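Local coordinates for protein alpha-1,6-mannanase (Bacteroides thetaiotaomicron, PDB 4V1S) that probably hydrolyses internal alpha-1,6-mannosidic linkages of mannan as a glycoside hydrolase of family 76, at residues D244-D249 with Y265-M270; S318-W323 with T337-A342. All blocks are in the same frame, centred on the assembly; numbering follows the deposited sequence.

Contact 1: D244-D249 with Y265-M270. With GOL (glycerol), chain C.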
ATOM      1  N   ASP A 244      10.018 -17.371 -12.528  1.00 17.47           N
ATOM      2  CA  ASP A 244       9.013 -17.571 -11.468  1.00 17.84           C
ATOM      3  C   ASP A 244       7.910 -16.525 -11.429  1.00 17.37           C
ATOM      4  O   ASP A 244       7.049 -16.576 -10.559  1.00 18.58           O
ATOM      5  CB  ASP A 244       9.671 -17.680 -10.095  1.00 19.63           C
ATOM      6  CG  ASP A 244      10.388 -16.412  -9.678  1.00 16.80           C
ATOM      7  OD1 ASP A 244      10.380 -15.407 -10.441  1.00 16.90           O
ATOM      8  OD2 ASP A 244      11.001 -16.435  -8.590  1.00 19.79           O
ATOM      9  N   ASN A 245       7.916 -15.598 -12.392  1.00 17.71           N
ATOM     10  CA  ASN A 245       6.926 -14.533 -12.472  1.00 15.71           C
ATOM     11  C   ASN A 245       6.905 -13.619 -11.259  1.00 14.00           C
ATOM     12  O   ASN A 245       5.922 -12.945 -11.006  1.00 16.27           O
ATOM     13  CB  ASN A 245       5.541 -15.075 -12.786  1.00 18.25           C
ATOM     14  CG  ASN A 245       5.425 -15.476 -14.233  1.00 19.14           C
ATOM     15  OD1 ASN A 245       5.442 -14.618 -15.121  1.00 21.27           O
ATOM     16  ND2 ASN A 245       5.368 -16.776 -14.486  1.00 24.31           N
ATOM     17  N   LEU A 246       8.025 -13.570 -10.553  1.00 13.96           N
ATOM     18  CA  LEU A 246       8.187 -12.603  -9.473  1.00 13.43           C
ATOM     19  C   LEU A 246       8.997 -11.407  -9.954  1.00 12.66           C
ATOM     20  O   LEU A 246       9.598 -11.439 -11.023  1.00 15.85           O
ATOM     21  CB  LEU A 246       8.826 -13.251  -8.251  1.00 14.31           C
ATOM     22  CG  LEU A 246       7.946 -14.341  -7.622  1.00 14.26           C
ATOM     23  CD1 LEU A 246       8.606 -14.916  -6.382  1.00 15.44           C
ATOM     24  CD2 LEU A 246       6.532 -13.854  -7.312  1.00 15.79           C
ATOM     25  N   LEU A 247       8.961 -10.345  -9.162  1.00 12.40           N
ATOM     26  CA  LEU A 247       9.557  -9.065  -9.555  1.00 14.83           C
ATOM     27  C   LEU A 247      10.857  -8.807  -8.821  1.00 13.79           C
ATOM     28  O   LEU A 247      10.923  -8.909  -7.588  1.00 13.97           O
ATOM     29  CB  LEU A 247       8.599  -7.899  -9.244  1.00 14.54           C
ATOM     30  CG  LEU A 247       7.402  -7.620 -10.158  1.00 14.82           C
ATOM     31  CD1 LEU A 247       7.813  -7.177 -11.562  1.00 14.91           C
ATOM     32  CD2 LEU A 247       6.443  -8.798 -10.237  1.00 17.03           C
ATOM     33  N   TRP A 248      11.881  -8.444  -9.590  1.00 14.79           N
ATOM     34  CA  TRP A 248      13.110  -7.914  -9.022  1.00 14.85           C
ATOM     35  C   TRP A 248      12.828  -6.517  -8.447  1.00 13.19           C
ATOM     36  O   TRP A 248      11.755  -5.970  -8.630  1.00 14.91           O
ATOM     37  CB  TRP A 248      14.225  -7.882 -10.080  1.00 15.13           C
ATOM     38  CG  TRP A 248      14.609  -9.260 -10.551  1.00 15.28           C
ATOM     39  CD1 TRP A 248      14.842 -10.343  -9.768  1.00 16.70           C
ATOM     40  CD2 TRP A 248      14.820  -9.696 -11.906  1.00 18.09           C
ATOM     41  NE1 TRP A 248      15.178 -11.431 -10.541  1.00 16.80           N
ATOM     42  CE2 TRP A 248      15.152 -11.062 -11.856  1.00 16.40           C
ATOM     43  CE3 TRP A 248      14.738  -9.070 -13.157  1.00 20.61           C
ATOM     44  CZ2 TRP A 248      15.444 -11.815 -13.013  1.00 18.66           C
ATOM     45  CZ3 TRP A 248      15.001  -9.808 -14.295  1.00 21.07           C
ATOM     46  CH2 TRP A 248      15.340 -11.171 -14.223  1.00 22.27           C
ATOM     47  N   ASP A 249      13.786  -5.967  -7.721  1.00 12.29           N
ATOM     48  CA  ASP A 249      13.569  -4.730  -6.965  1.00 13.22           C
ATOM     49  C   ASP A 249      13.800  -3.440  -7.752  1.00 14.18           C
ATOM     50  O   ASP A 249      12.998  -2.519  -7.677  1.00 14.71           O
ATOM     51  CB  ASP A 249      14.437  -4.684  -5.704  1.00 15.72           C
ATOM     52  CG  ASP A 249      13.971  -3.619  -4.733  1.00 14.53           C
ATOM     53  OD1 ASP A 249      12.829  -3.718  -4.309  1.00 14.40           O
ATOM     54  OD2 ASP A 249      14.740  -2.700  -4.398  1.00 19.06           O
ATOM     55  N   TYR A 265       5.649  -7.055  -1.816  1.00 11.72           N
ATOM     56  CA  TYR A 265       4.846  -5.954  -2.269  1.00 11.26           C
ATOM     57  C   TYR A 265       5.103  -5.538  -3.720  1.00 12.59           C
ATOM     58  O   TYR A 265       4.252  -4.958  -4.358  1.00 11.84           O
ATOM     59  CB  TYR A 265       4.954  -4.759  -1.334  1.00 11.70           C
ATOM     60  CG  TYR A 265       6.174  -3.854  -1.452  1.00 12.18           C
ATOM     61  CD1 TYR A 265       7.473  -4.359  -1.720  1.00 13.45           C
ATOM     62  CD2 TYR A 265       6.044  -2.489  -1.247  1.00 12.46           C
ATOM     63  CE1 TYR A 265       8.574  -3.529  -1.803  1.00 14.61           C
ATOM     64  CE2 TYR A 265       7.128  -1.645  -1.336  1.00 12.89           C
ATOM     65  CZ  TYR A 265       8.398  -2.155  -1.608  1.00 14.10           C
ATOM     66  OH  TYR A 265       9.459  -1.301  -1.697  1.00 15.35           O
ATOM     67  N   ASN A 266       6.265  -5.877  -4.249  1.00 11.40           N
ATOM     68  CA  ASN A 266       6.531  -5.615  -5.673  1.00 12.48           C
ATOM     69  C   ASN A 266       5.705  -6.562  -6.553  1.00 13.33           C
ATOM     70  O   ASN A 266       5.144  -6.145  -7.557  1.00 15.17           O
ATOM     71  CB  ASN A 266       8.017  -5.699  -5.968  1.00 11.69           C
ATOM     72  CG  ASN A 266       8.724  -4.429  -5.603  1.00 13.47           C
ATOM     73  OD1 ASN A 266       8.126  -3.340  -5.664  1.00 16.51           O
ATOM     74  ND2 ASN A 266       9.959  -4.542  -5.187  1.00 15.16           N
ATOM     75  N   ALA A 267       5.568  -7.815  -6.126  1.00 12.21           N
ATOM     76  CA  ALA A 267       4.578  -8.724  -6.753  1.00 14.44           C
ATOM     77  C   ALA A 267       3.136  -8.239  -6.527  1.00 12.68           C
ATOM     78  O   ALA A 267       2.354  -8.130  -7.476  1.00 13.92           O
ATOM     79  CB  ALA A 267       4.754 -10.149  -6.259  1.00 14.57           C
ATOM     80  N   GLY A 268       2.800  -7.921  -5.277  1.00 12.57           N
ATOM     81  CA  GLY A 268       1.417  -7.626  -4.930  1.00 12.57           C
ATOM     82  C   GLY A 268       0.865  -6.395  -5.628  1.00 12.69           C
ATOM     83  O   GLY A 268      -0.221  -6.422  -6.163  1.00 13.19           O
ATOM     84  N   PHE A 269       1.603  -5.293  -5.620  1.00 13.37           N
ATOM     85  CA  PHE A 269       1.104  -4.112  -6.283  1.00  9.84           C
ATOM     86  C   PHE A 269       1.036  -4.296  -7.816  1.00 11.50           C
ATOM     87  O   PHE A 269       0.162  -3.718  -8.435  1.00 11.46           O
ATOM     88  CB  PHE A 269       1.906  -2.860  -5.954  1.00 10.83           C
ATOM     89  CG  PHE A 269       1.533  -2.212  -4.631  1.00 10.55           C
ATOM     90  CD1 PHE A 269       0.353  -1.481  -4.519  1.00 10.76           C
ATOM     91  CD2 PHE A 269       2.406  -2.226  -3.553  1.00 11.66           C
ATOM     92  CE1 PHE A 269       0.022  -0.848  -3.347  1.00 12.05           C
ATOM     93  CE2 PHE A 269       2.080  -1.573  -2.381  1.00 11.01           C
ATOM     94  CZ  PHE A 269       0.896  -0.886  -2.292  1.00 10.58           C
ATOM     95  N   MET A 270       1.903  -5.127  -8.400  1.00 10.61           N
ATOM     96  CA  MET A 270       1.764  -5.482  -9.812  1.00 11.99           C
ATOM     97  C   MET A 270       0.511  -6.320 -10.075  1.00 12.37           C
ATOM     98  O   MET A 270      -0.224  -6.033 -11.006  1.00 11.97           O
ATOM     99  CB  MET A 270       3.013  -6.161 -10.387  1.00 13.56           C
ATOM    100  CG  MET A 270       4.266  -5.267 -10.456  1.00 12.01           C
ATOM    101  SD  MET A 270       4.125  -3.798 -11.504  1.00 12.76           S
ATOM    102  CE  MET A 270       4.211  -4.601 -13.094  1.00 13.07           C
TER
HETATM  103  C1  GOL C 400      13.772   0.923  -2.374  0.50 28.23           C
HETATM  104  O1  GOL C 400      13.690   1.024  -0.947  0.50 31.61           O
HETATM  105  C2  GOL C 400      12.718  -0.052  -2.896  0.50 27.56           C
HETATM  106  O2  GOL C 400      13.035  -0.400  -4.247  0.50 23.48           O
HETATM  107  C3  GOL C 400      12.675  -1.294  -2.003  0.50 24.50           C
HETATM  108  O3  GOL C 400      11.691  -2.239  -2.456  0.50 21.54           O
HETATM  109  O   HOH W   1      11.364  -7.201  -5.528  1.00 15.29           O
HETATM  110  O   HOH W   2      11.068  -1.611  -5.829  1.00 13.56           O
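Leu247, on a weakly bonded strand, passes the first turns of helix 264-281 with its CA 5.7 Å from that of Ala267. Its side chain points at the helix and settles over the backbone, CD2 lying 4.0 Å from Ala267 CA. Met270, one turn on, crosses the leucine at about a right angle; its chain is bent at both chi2 and chi3, and its CG meets Leu247 CG at 3.9 Å. Leu246 adds CD2 against the Ala267 methyl.

Beyond this apolar patch the pairing turns polar. Asn266 ND2 makes a weak bond to Asp249 OD1 (3.1 Å), bent to 124° at the hydrogen, with the amide and carboxylate planes 48° apart. The same nitrogen also bonds two waters, so three acceptors share its two protons: water 1 bridges to Leu247 O, while water 2 is hydrogen-bonded to Asp249 O. With CG anti to the backbone N (chi1 -165°), Asp249 presents OD1 to a bound glycerol, probably from the crystallisation liquor, whose O3 donates to it at 2.6 Å. Tyr265 OH lies 2.5 Å from that O3, which sits at the edge of the phenol ring and in its plane. Asn201 also bonds the glycerol. This cluster of carboxylate, phenol and ordered water holds a polyol by its hydroxyls, consistent with a site that could receive sugar hydroxyls in a mannan-degrading enzyme.

Contact 2: S318-W323 with T337-A342; sequences SIIDSW and TKAFHA
Ser318 O is gripped twice by Ser322, the residue just before the Trp323 that meets Lys338: the backbone N donates at 3.0 Å and OG at 2.8 Å, reaching the carbonyl from opposite faces of its plane. The OG bond holds the hydroxyl of Ser322 against its own helix. Helices 313-330 and 334-350 form an antiparallel helical hairpin, the building unit of the alpha/alpha toroid expected of family 76. In these segments their axes approach to 9.0 Å, with 148° between their directions.

Trp323 is the main wedge between them. With CG anti to its carbonyl carbon (chi1 -68°), the indole points across the gap and lies over the first turns of the partner helix. One face takes Lys338 CB in a CH-pi contact, 3.6 Å from the centroid of the six-membered ring and only 6° off its normal; on the opposite face Ile319 O of its own helix lies offset toward the rim. From CB the lysine chain crosses the indole at about a right angle and runs on, extended, with CD near NE1 and CE2. Glu298, on helix 284-301, collects both polar ends: one carboxylate oxygen accepts from Trp323 NE1, and the other makes a salt bridge with Lys338 NZ. The carboxylate thereby fixes the tryptophan and the lysine together and satisfies the buried indole N-H.

A turn away, Ile320 fills the remaining interface with its two branches. CG2 meets the Ala339 methyl at 3.9 Å. The Ala342 methyl is shared: it lies at the edge of the indole, near its plane, 4.0 Å from Trp323 CZ3, and touches Ile320 CD1 at 3.8 Å.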
ATOM      1  N   SER A 318       0.219  -6.627   0.939  1.00 11.96           N
ATOM      2  CA  SER A 318      -0.184  -6.494  -0.483  0.50 11.22           C
ATOM      3  C   SER A 318      -0.642  -7.818  -1.094  1.00 12.02           C
ATOM      4  O   SER A 318      -1.457  -7.825  -2.021  1.00 12.41           O
ATOM      5  CB  SER A 318       0.919  -5.871  -1.339  0.50 11.84           C
ATOM      6  OG  SER A 318       2.060  -6.685  -1.400  0.50 14.11           O
ATOM      7  N   ILE A 319      -0.141  -8.933  -0.564  1.00 12.93           N
ATOM      8  CA  ILE A 319      -0.606 -10.246  -1.025  0.50 12.87           C
ATOM      9  C   ILE A 319      -2.046 -10.457  -0.546  1.00 12.20           C
ATOM     10  O   ILE A 319      -2.900 -10.972  -1.289  1.00 13.32           O
ATOM     11  CB  ILE A 319       0.323 -11.374  -0.546  0.50 13.45           C
ATOM     12  CG1 ILE A 319       1.741 -11.168  -1.118  0.50 16.34           C
ATOM     13  CG2 ILE A 319      -0.250 -12.747  -0.904  0.50 15.29           C
ATOM     14  CD1 ILE A 319       1.820 -10.912  -2.613  0.50 17.82           C
ATOM     15  N   ILE A 320      -2.338 -10.026   0.689  1.00 11.86           N
ATOM     16  CA  ILE A 320      -3.703 -10.132   1.207  1.00 11.14           C
ATOM     17  C   ILE A 320      -4.653  -9.247   0.404  1.00 12.02           C
ATOM     18  O   ILE A 320      -5.751  -9.696   0.024  1.00 12.78           O
ATOM     19  CB  ILE A 320      -3.763  -9.807   2.706  1.00 10.57           C
ATOM     20  CG1 ILE A 320      -2.805 -10.703   3.501  1.00 13.33           C
ATOM     21  CG2 ILE A 320      -5.196  -9.944   3.213  1.00 12.87           C
ATOM     22  CD1 ILE A 320      -2.812 -10.466   5.014  1.00 15.33           C
ATOM     23  N   ASP A 321      -4.237  -8.020   0.070  1.00 12.31           N
ATOM     24  CA  ASP A 321      -5.087  -7.172  -0.767  1.00 12.28           C
ATOM     25  C   ASP A 321      -5.287  -7.789  -2.170  1.00 13.23           C
ATOM     26  O   ASP A 321      -6.359  -7.613  -2.764  1.00 15.13           O
ATOM     27  CB  ASP A 321      -4.501  -5.743  -0.919  1.00 12.81           C
ATOM     28  CG  ASP A 321      -5.031  -4.778   0.118  1.00 16.69           C
ATOM     29  OD1 ASP A 321      -6.050  -5.126   0.755  1.00 16.89           O
ATOM     30  OD2 ASP A 321      -4.447  -3.680   0.263  1.00 15.64           O
ATOM     31  N   SER A 322      -4.270  -8.508  -2.680  1.00 11.88           N
ATOM     32  CA  SER A 322      -4.376  -9.240  -3.949  1.00 11.96           C
ATOM     33  C   SER A 322      -5.450 -10.312  -3.858  1.00 15.01           C
ATOM     34  O   SER A 322      -6.241 -10.484  -4.797  1.00 15.11           O
ATOM     35  CB  SER A 322      -2.999  -9.822  -4.381  1.00 14.40           C
ATOM     36  OG  SER A 322      -2.064  -8.762  -4.629  1.00 14.71           O
ATOM     37  N   TRP A 323      -5.457 -11.056  -2.755  1.00 11.26           N
ATOM     38  CA  TRP A 323      -6.512 -12.039  -2.529  1.00 12.23           C
ATOM     39  C   TRP A 323      -7.917 -11.395  -2.545  1.00 15.57           C
ATOM     40  O   TRP A 323      -8.842 -11.950  -3.152  1.00 15.56           O
ATOM     41  CB  TRP A 323      -6.280 -12.837  -1.258  1.00 14.51           C
ATOM     42  CG  TRP A 323      -5.160 -13.722  -1.304  1.00 13.66           C
ATOM     43  CD1 TRP A 323      -4.657 -14.399  -2.394  1.00 13.78           C
ATOM     44  CD2 TRP A 323      -4.373 -14.115  -0.185  1.00 11.78           C
ATOM     45  NE1 TRP A 323      -3.599 -15.188  -2.009  1.00 15.14           N
ATOM     46  CE2 TRP A 323      -3.413 -15.055  -0.652  1.00 14.18           C
ATOM     47  CE3 TRP A 323      -4.408 -13.796   1.169  1.00 12.07           C
ATOM     48  CZ2 TRP A 323      -2.440 -15.628   0.196  1.00 17.66           C
ATOM     49  CZ3 TRP A 323      -3.454 -14.388   2.027  1.00 15.06           C
ATOM     50  CH2 TRP A 323      -2.488 -15.286   1.531  1.00 15.51           C
ATOM     51  N   THR A 337     -10.861 -17.200   2.177  1.00 19.06           N
ATOM     52  CA  THR A 337     -10.315 -18.131   3.128  1.00 20.46           C
ATOM     53  C   THR A 337      -8.854 -17.869   3.436  1.00 17.81           C
ATOM     54  O   THR A 337      -8.435 -17.905   4.596  1.00 21.27           O
ATOM     55  CB  THR A 337     -10.515 -19.587   2.649  1.00 24.84           C
ATOM     56  OG1 THR A 337     -11.917 -19.837   2.533  1.00 29.12           O
ATOM     57  CG2 THR A 337      -9.917 -20.574   3.631  1.00 30.20           C
ATOM     58  N   LYS A 338      -8.076 -17.628   2.396  1.00 16.20           N
ATOM     59  CA  LYS A 338      -6.675 -17.329   2.562  1.00 16.80           C
ATOM     60  C   LYS A 338      -6.534 -16.013   3.348  1.00 15.00           C
ATOM     61  O   LYS A 338      -5.768 -15.925   4.291  1.00 15.17           O
ATOM     62  CB  LYS A 338      -6.002 -17.240   1.175  1.00 17.03           C
ATOM     63  CG  LYS A 338      -5.923 -18.588   0.449  1.00 18.20           C
ATOM     64  CD  LYS A 338      -5.359 -18.478  -0.963  1.00 22.71           C
ATOM     65  CE  LYS A 338      -5.170 -19.848  -1.576  1.00 25.76           C
ATOM     66  NZ  LYS A 338      -4.762 -19.715  -2.989  1.00 25.39           N
ATOM     67  N   ALA A 339      -7.265 -14.989   2.932  1.00 12.71           N
ATOM     68  CA  ALA A 339      -7.120 -13.685   3.544  1.00 14.44           C
ATOM     69  C   ALA A 339      -7.452 -13.751   5.039  1.00 13.86           C
ATOM     70  O   ALA A 339      -6.711 -13.250   5.878  1.00 16.77           O
ATOM     71  CB  ALA A 339      -7.979 -12.674   2.814  1.00 16.26           C
ATOM     72  N   PHE A 340      -8.567 -14.356   5.371  1.00 13.43           N
ATOM     73  CA  PHE A 340      -8.961 -14.439   6.767  1.00 14.83           C
ATOM     74  C   PHE A 340      -7.991 -15.280   7.586  1.00 14.67           C
ATOM     75  O   PHE A 340      -7.699 -14.956   8.727  1.00 18.29           O
ATOM     76  CB  PHE A 340     -10.361 -14.985   6.927  1.00 18.30           C
ATOM     77  CG  PHE A 340     -11.445 -14.054   6.453  1.00 18.72           C
ATOM     78  CD1 PHE A 340     -11.581 -12.806   6.996  1.00 23.08           C
ATOM     79  CD2 PHE A 340     -12.366 -14.468   5.499  1.00 24.15           C
ATOM     80  CE1 PHE A 340     -12.595 -11.966   6.590  1.00 22.63           C
ATOM     81  CE2 PHE A 340     -13.368 -13.636   5.090  1.00 26.74           C
ATOM     82  CZ  PHE A 340     -13.474 -12.374   5.627  1.00 26.54           C
ATOM     83  N   HIS A 341      -7.490 -16.363   7.003  1.00 17.16           N
ATOM     84  CA  HIS A 341      -6.491 -17.191   7.725  1.00 17.31           C
ATOM     85  C   HIS A 341      -5.212 -16.374   8.053  1.00 15.63           C
ATOM     86  O   HIS A 341      -4.685 -16.440   9.160  1.00 14.22           O
ATOM     87  CB  HIS A 341      -6.152 -18.416   6.889  1.00 19.09           C
ATOM     88  CG  HIS A 341      -5.483 -19.508   7.649  1.00 19.66           C
ATOM     89  ND1 HIS A 341      -6.003 -20.030   8.812  1.00 24.43           N
ATOM     90  CD2 HIS A 341      -4.367 -20.221   7.381  1.00 22.06           C
ATOM     91  CE1 HIS A 341      -5.213 -20.994   9.248  1.00 26.18           C
ATOM     92  NE2 HIS A 341      -4.217 -21.132   8.395  1.00 25.77           N
ATOM     93  N   ALA A 342      -4.745 -15.568   7.083  1.00 13.86           N
ATOM     94  CA  ALA A 342      -3.528 -14.778   7.265  1.00 13.36           C
ATOM     95  C   ALA A 342      -3.792 -13.684   8.325  1.00 14.31           C
ATOM     96  O   ALA A 342      -2.970 -13.440   9.206  1.00 14.13           O
ATOM     97  CB  ALA A 342      -3.056 -14.189   5.959  1.00 13.18           C
TER

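In the fold
Contact 1 closes before contact 2 opens along the chain, and helix 284-301 lies between them in sequence. Their centres are 16 Å apart, each about 14 Å from the centre of the chain. Contact 1 joins strand 246-252 of a small antiparallel sheet to helix 264-281; contact 2 pairs helices 313-330 and 334-350. The two meet where helix 264-281 packs on 313-330, with Ser322 against Gly268, while Tyr265 stacks on Phe315. Helix 284-301 borders both, since Ser297 touches Ala267 and Ile319. Neighbouring helices 264-281, 284-301 and 313-330 thus connect the helix pair of contact 2 to the polar, glycerol-occupied end of contact 1, consistent with the helical toroid expected of the family.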